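Local coordinates for alpha-fucosidase GH29 (Fusarium graminearum, PDB 4PSR), which probably hydrolyses alpha-linked L-fucose from the carbohydrate chains of glycoproteins, as an alpha-L-fucosidase of glycoside hydrolase family 29, at residues A[375-388]-A[399-411]. Residues are numbered along the deposited sequence; the frame is centred on the assembly and turned at random.
Sequences DTRAWDIYGEGPNQ and QGNSSDIRFTRNK. With NAG (2-acetamido-2-deoxy-beta-D-glucopyranose), chain E.
Trp379 drives the edge of its six-membered ring into the face of Phe407, a T-shaped stack with centroids 4.8 Å apart and planes at 68°; CG of Trp379 stands anti to the backbone N (chi1 -161°), which turns the indole back toward residues 399-411. At the rim of the Phe407 ring lies the Glu384 carboxylate, its OE2 3.4 Å from Phe407 CZ; Lys432 N and Asn433 ND2 hold its two oxygens, while Ile405 runs alongside the Glu384 chain. Beyond the stack, CB of Arg377 sits over the centre of the Arg409 guanidinium, 3.6 Å from Arg409 CZ, and Arg409 NE donates to Ala378 O from above the carbonyl plane. The Arg406 guanidinium presents one face to the edge of Tyr382, the planes 80° apart; its NH2 meets Asn387 O in plane at 3.0 Å, and NE pairs with Asp331. The Asp404 carboxylate ties Asn387 to the Asn401-Asp404 type I turn: OD1 takes Asn387 N, whereas OD2 receives Asn387 ND2 on its syn lone pair (2.7 Å) and Asn401 N on its anti one. The same ND2 makes a weak hydrogen bond to O5 of the N-acetylglucosamine on Asn401. Reciprocal Glu384-Ile405 backbone bonds make 383-384 an outermost strand of the six-stranded antiparallel sheet following the TIM barrel, beside an N-glycosylated Asx turn.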
loop_
_atom_site.group_PDB
_atom_site.type_symbol
_atom_site.label_atom_id
_atom_site.label_comp_id
_atom_site.label_asym_id
_atom_site.label_seq_id
_atom_site.Cartn_x
_atom_site.Cartn_y
_atom_site.Cartn_z
ATOM N N ASP A 375 -14.503 4.116 -2.791
ATOM C CA ASP A 375 -15.725 3.379 -2.458
ATOM C C ASP A 375 -16.034 2.238 -3.417
ATOM O O ASP A 375 -17.084 1.626 -3.302
ATOM C CB ASP A 375 -16.959 4.321 -2.392
ATOM C CG ASP A 375 -16.783 5.470 -1.426
ATOM O OD1 ASP A 375 -15.931 5.429 -0.531
ATOM O OD2 ASP A 375 -17.497 6.476 -1.604
ATOM N N THR A 376 -15.129 1.913 -4.335
ATOM C CA THR A 376 -15.314 0.788 -5.253
ATOM C C THR A 376 -14.626 -0.467 -4.699
ATOM O O THR A 376 -13.933 -0.414 -3.683
ATOM C CB THR A 376 -14.740 1.060 -6.674
ATOM O OG1 THR A 376 -13.296 1.128 -6.645
ATOM C CG2 THR A 376 -15.315 2.330 -7.303
ATOM N N ARG A 377 -14.859 -1.587 -5.352
ATOM C CA ARG A 377 -14.168 -2.823 -5.056
ATOM C C ARG A 377 -13.667 -3.425 -6.366
ATOM O O ARG A 377 -14.179 -3.144 -7.470
ATOM C CB ARG A 377 -15.119 -3.813 -4.377
ATOM C CG ARG A 377 -15.667 -3.377 -3.016
ATOM C CD ARG A 377 -14.552 -3.305 -1.978
ATOM N NE ARG A 377 -15.053 -2.922 -0.648
ATOM C CZ ARG A 377 -15.153 -1.677 -0.200
ATOM N NH1 ARG A 377 -14.786 -0.628 -0.923
ATOM N NH2 ARG A 377 -15.629 -1.441 1.013
ATOM N N ALA A 378 -12.681 -4.298 -6.251
ATOM C CA ALA A 378 -12.147 -4.989 -7.390
ATOM C C ALA A 378 -13.209 -5.879 -8.019
ATOM O O ALA A 378 -14.111 -6.395 -7.334
ATOM C CB ALA A 378 -10.949 -5.837 -6.935
ATOM N N TRP A 379 -13.091 -6.063 -9.325
ATOM C CA TRP A 379 -13.901 -7.038 -10.055
ATOM C C TRP A 379 -13.240 -8.410 -9.837
ATOM O O TRP A 379 -12.443 -8.541 -8.925
ATOM C CB TRP A 379 -13.936 -6.660 -11.527
ATOM C CG TRP A 379 -15.052 -7.274 -12.321
ATOM C CD1 TRP A 379 -16.272 -7.670 -11.856
ATOM C CD2 TRP A 379 -15.055 -7.520 -13.730
ATOM N NE1 TRP A 379 -17.036 -8.159 -12.901
ATOM C CE2 TRP A 379 -16.302 -8.096 -14.056
ATOM C CE3 TRP A 379 -14.107 -7.351 -14.738
ATOM C CZ2 TRP A 379 -16.635 -8.466 -15.349
ATOM C CZ3 TRP A 379 -14.449 -7.705 -16.041
ATOM C CH2 TRP A 379 -15.711 -8.266 -16.323
ATOM N N ASP A 380 -13.550 -9.434 -10.640
ATOM C CA ASP A 380 -12.811 -10.693 -10.506
ATOM C C ASP A 380 -11.626 -10.764 -11.455
ATOM O O ASP A 380 -10.831 -11.680 -11.371
ATOM C CB ASP A 380 -13.696 -11.936 -10.655
ATOM C CG ASP A 380 -14.709 -12.078 -9.510
ATOM O OD1 ASP A 380 -14.370 -11.874 -8.317
ATOM O OD2 ASP A 380 -15.880 -12.363 -9.815
ATOM N N ILE A 381 -11.540 -9.807 -12.378
ATOM C CA ILE A 381 -10.425 -9.686 -13.308
ATOM C C ILE A 381 -9.945 -8.246 -13.206
ATOM O O ILE A 381 -10.766 -7.334 -13.238
ATOM C CB ILE A 381 -10.893 -10.004 -14.748
ATOM C CG1 ILE A 381 -11.347 -11.471 -14.850
ATOM C CG2 ILE A 381 -9.771 -9.706 -15.755
ATOM C CD1 ILE A 381 -12.113 -11.786 -16.130
ATOM N N TYR A 382 -8.648 -8.017 -13.003
ATOM C CA TYR A 382 -8.201 -6.647 -12.670
ATOM C C TYR A 382 -8.108 -5.719 -13.878
ATOM O O TYR A 382 -8.237 -4.510 -13.745
ATOM C CB TYR A 382 -6.876 -6.616 -11.901
ATOM C CG TYR A 382 -5.691 -7.005 -12.700
ATOM C CD1 TYR A 382 -5.024 -6.084 -13.483
ATOM C CD2 TYR A 382 -5.226 -8.310 -12.657
ATOM C CE1 TYR A 382 -3.909 -6.468 -14.238
ATOM C CE2 TYR A 382 -4.148 -8.698 -13.387
ATOM C CZ TYR A 382 -3.497 -7.788 -14.160
ATOM O OH TYR A 382 -2.404 -8.204 -14.880
ATOM N N GLY A 383 -7.850 -6.281 -15.054
ATOM C CA GLY A 383 -7.544 -5.457 -16.214
ATOM C C GLY A 383 -7.176 -6.274 -17.431
ATOM O O GLY A 383 -7.167 -7.516 -17.405
ATOM N N GLU A 384 -6.844 -5.545 -18.489
ATOM C CA GLU A 384 -6.408 -6.113 -19.769
ATOM C C GLU A 384 -5.369 -5.221 -20.421
ATOM O O GLU A 384 -5.369 -4.021 -20.213
ATOM C CB GLU A 384 -7.574 -6.227 -20.757
ATOM C CG GLU A 384 -8.788 -6.919 -20.230
ATOM C CD GLU A 384 -9.990 -6.905 -21.195
ATOM O OE1 GLU A 384 -9.876 -6.434 -22.355
ATOM O OE2 GLU A 384 -11.050 -7.391 -20.761
ATOM N N GLY A 385 -4.529 -5.820 -21.257
ATOM C CA GLY A 385 -3.602 -5.049 -22.075
ATOM C C GLY A 385 -2.157 -5.470 -21.888
ATOM O O GLY A 385 -1.851 -6.310 -21.056
ATOM N N PRO A 386 -1.258 -4.873 -22.681
ATOM C CA PRO A 386 0.142 -5.283 -22.741
ATOM C C PRO A 386 1.016 -4.733 -21.623
ATOM O O PRO A 386 2.016 -5.393 -21.269
ATOM C CB PRO A 386 0.589 -4.736 -24.099
ATOM C CG PRO A 386 -0.260 -3.542 -24.321
ATOM C CD PRO A 386 -1.598 -3.908 -23.739
ATOM N N ASN A 387 0.666 -3.577 -21.061
ATOM C CA ASN A 387 1.508 -2.944 -20.041
ATOM C C ASN A 387 1.111 -3.426 -18.644
ATOM O O ASN A 387 0.009 -3.147 -18.162
ATOM C CB ASN A 387 1.450 -1.433 -20.178
ATOM C CG ASN A 387 2.001 -0.959 -21.529
ATOM O OD1 ASN A 387 3.174 -1.190 -21.835
ATOM N ND2 ASN A 387 1.170 -0.313 -22.332
ATOM N N GLN A 388 2.017 -4.164 -18.011
ATOM C CA GLN A 388 1.756 -4.801 -16.727
ATOM C C GLN A 388 2.908 -4.615 -15.728
ATOM O O GLN A 388 3.975 -4.064 -16.051
ATOM C CB GLN A 388 1.497 -6.296 -16.952
ATOM C CG GLN A 388 0.357 -6.601 -17.954
ATOM C CD GLN A 388 -1.054 -6.435 -17.355
ATOM O OE1 GLN A 388 -1.218 -6.418 -16.132
ATOM N NE2 GLN A 388 -2.069 -6.328 -18.217
ATOM N N GLN A 399 3.406 2.559 -16.476
ATOM C CA GLN A 399 2.846 3.580 -17.332
ATOM C C GLN A 399 2.173 2.867 -18.476
ATOM O O GLN A 399 2.809 2.163 -19.247
ATOM C CB GLN A 399 3.938 4.483 -17.880
ATOM C CG GLN A 399 4.567 5.391 -16.863
ATOM C CD GLN A 399 5.285 6.553 -17.515
ATOM O OE1 GLN A 399 4.704 7.279 -18.323
ATOM N NE2 GLN A 399 6.558 6.728 -17.176
ATOM N N GLY A 400 0.860 3.024 -18.566
ATOM C CA GLY A 400 0.082 2.432 -19.631
ATOM C C GLY A 400 -0.290 3.426 -20.718
ATOM O O GLY A 400 0.166 4.570 -20.747
ATOM N N ASN A 401 -1.105 2.943 -21.640
ATOM C CA ASN A 401 -1.608 3.743 -22.738
ATOM C C ASN A 401 -3.011 3.279 -23.134
ATOM O O ASN A 401 -3.664 2.499 -22.405
ATOM C CB ASN A 401 -0.616 3.723 -23.919
ATOM C CG ASN A 401 -0.421 2.330 -24.527
ATOM O OD1 ASN A 401 -1.223 1.431 -24.351
ATOM N ND2 ASN A 401 0.648 2.181 -25.317
ATOM N N SER A 402 -3.482 3.733 -24.295
ATOM C CA SER A 402 -4.833 3.397 -24.719
ATOM C C SER A 402 -5.078 1.903 -24.938
ATOM O O SER A 402 -6.226 1.485 -25.065
ATOM C CB SER A 402 -5.194 4.180 -25.985
ATOM O OG SER A 402 -4.445 3.687 -27.083
ATOM N N SER A 403 -4.014 1.097 -24.955
ATOM C CA SER A 403 -4.138 -0.356 -25.073
ATOM C C SER A 403 -4.498 -1.067 -23.756
ATOM O O SER A 403 -4.777 -2.259 -23.739
ATOM C CB SER A 403 -2.819 -0.954 -25.582
ATOM O OG SER A 403 -2.533 -0.537 -26.918
ATOM N N ASP A 404 -4.503 -0.310 -22.658
ATOM C CA ASP A 404 -4.623 -0.877 -21.308
ATOM C C ASP A 404 -5.899 -0.426 -20.634
ATOM O O ASP A 404 -6.252 0.753 -20.705
ATOM C CB ASP A 404 -3.446 -0.440 -20.439
ATOM C CG ASP A 404 -2.110 -0.808 -21.040
ATOM O OD1 ASP A 404 -1.886 -2.034 -21.199
ATOM O OD2 ASP A 404 -1.304 0.121 -21.275
ATOM N N ILE A 405 -6.603 -1.363 -20.009
ATOM C CA ILE A 405 -7.724 -1.025 -19.146
ATOM C C ILE A 405 -7.610 -1.680 -17.773
ATOM O O ILE A 405 -7.032 -2.768 -17.613
ATOM C CB ILE A 405 -9.098 -1.367 -19.778
ATOM C CG1 ILE A 405 -9.163 -2.840 -20.191
ATOM C CG2 ILE A 405 -9.372 -0.443 -20.964
ATOM C CD1 ILE A 405 -10.507 -3.274 -20.755
ATOM N N ARG A 406 -8.161 -0.984 -16.783
ATOM C CA ARG A 406 -8.259 -1.484 -15.404
ATOM C C ARG A 406 -9.725 -1.402 -14.970
ATOM O O ARG A 406 -10.430 -0.429 -15.271
ATOM C CB ARG A 406 -7.378 -0.681 -14.452
ATOM C CG ARG A 406 -5.873 -0.812 -14.755
ATOM C CD ARG A 406 -5.392 -2.227 -14.550
ATOM N NE ARG A 406 -3.951 -2.394 -14.765
ATOM C CZ ARG A 406 -3.387 -2.640 -15.936
ATOM N NH1 ARG A 406 -4.099 -2.735 -17.047
ATOM N NH2 ARG A 406 -2.071 -2.790 -16.003
ATOM N N PHE A 407 -10.185 -2.417 -14.270
ATOM C CA PHE A 407 -11.584 -2.523 -13.871
ATOM C C PHE A 407 -11.769 -2.199 -12.386
ATOM O O PHE A 407 -10.930 -2.566 -11.544
ATOM C CB PHE A 407 -12.066 -3.958 -14.082
ATOM C CG PHE A 407 -12.018 -4.434 -15.511
ATOM C CD1 PHE A 407 -12.852 -3.867 -16.483
ATOM C CD2 PHE A 407 -11.192 -5.470 -15.866
ATOM C CE1 PHE A 407 -12.826 -4.344 -17.788
ATOM C CE2 PHE A 407 -11.158 -5.943 -17.182
ATOM C CZ PHE A 407 -11.982 -5.383 -18.135
ATOM N N THR A 408 -12.892 -1.581 -12.047
ATOM C CA THR A 408 -13.358 -1.500 -10.664
ATOM C C THR A 408 -14.886 -1.616 -10.736
ATOM O O THR A 408 -15.464 -1.461 -11.823
ATOM C CB THR A 408 -12.987 -0.169 -9.992
ATOM O OG1 THR A 408 -13.400 0.915 -10.839
ATOM C CG2 THR A 408 -11.485 -0.055 -9.700
ATOM N N ARG A 409 -15.552 -1.905 -9.624
ATOM C CA ARG A 409 -17.012 -2.029 -9.662
ATOM C C ARG A 409 -17.636 -1.440 -8.414
ATOM O O ARG A 409 -16.956 -1.218 -7.415
ATOM C CB ARG A 409 -17.454 -3.469 -9.944
ATOM C CG ARG A 409 -16.840 -4.543 -9.080
ATOM C CD ARG A 409 -17.671 -4.763 -7.880
ATOM N NE ARG A 409 -17.119 -5.742 -6.940
ATOM C CZ ARG A 409 -17.689 -5.993 -5.769
ATOM N NH1 ARG A 409 -18.793 -5.344 -5.440
ATOM N NH2 ARG A 409 -17.153 -6.866 -4.926
ATOM N N ASN A 410 -18.928 -1.129 -8.472
ATOM C CA ASN A 410 -19.591 -0.552 -7.294
ATOM C C ASN A 410 -19.972 -1.629 -6.276
ATOM O O ASN A 410 -19.945 -2.820 -6.560
ATOM C CB ASN A 410 -20.779 0.339 -7.696
ATOM C CG ASN A 410 -21.935 -0.432 -8.306
ATOM O OD1 ASN A 410 -21.862 -1.628 -8.550
ATOM N ND2 ASN A 410 -23.024 0.301 -8.585
ATOM N N LYS A 411 -20.311 -1.179 -5.075
ATOM C CA LYS A 411 -20.711 -2.112 -4.001
ATOM C C LYS A 411 -21.980 -2.886 -4.326
ATOM O O LYS A 411 -22.124 -4.025 -3.901
ATOM C CB LYS A 411 -20.889 -1.390 -2.662
ATOM C CG LYS A 411 -19.592 -0.757 -2.137
ATOM C CD LYS A 411 -19.791 -0.112 -0.787
ATOM C CE LYS A 411 -18.485 0.496 -0.305
ATOM N NZ LYS A 411 -18.618 1.130 1.019
HETATM C C1 NAG E . 0.870 1.022 -26.127
HETATM C C2 NAG E . 1.302 1.386 -27.538
HETATM C C3 NAG E . 1.499 0.116 -28.356
HETATM C C4 NAG E . 2.474 -0.810 -27.643
HETATM C C5 NAG E . 2.036 -1.044 -26.196
HETATM C C6 NAG E . 3.050 -1.837 -25.406
HETATM C C7 NAG E . 0.592 3.515 -28.544
HETATM C C8 NAG E . -0.543 4.271 -29.167
HETATM N N2 NAG E . 0.322 2.260 -28.169
HETATM O O3 NAG E . 2.014 0.452 -29.642
HETATM O O4 NAG E . 2.533 -2.069 -28.297
HETATM O O5 NAG E . 1.871 0.206 -25.518
HETATM O O6 NAG E . 4.299 -1.158 -25.344
HETATM O O7 NAG E . 1.701 4.014 -28.397
HETATM O O HOH W 1 -19.552 1.588 -4.665
HETATM O O HOH W 2 -13.846 -7.357 -4.815
HETATM O O HOH W 3 -10.772 -5.173 -10.614
HETATM O O HOH W 4 -2.553 -3.650 -19.187
HETATM O O HOH W 5 -0.293 -4.708 -14.019
#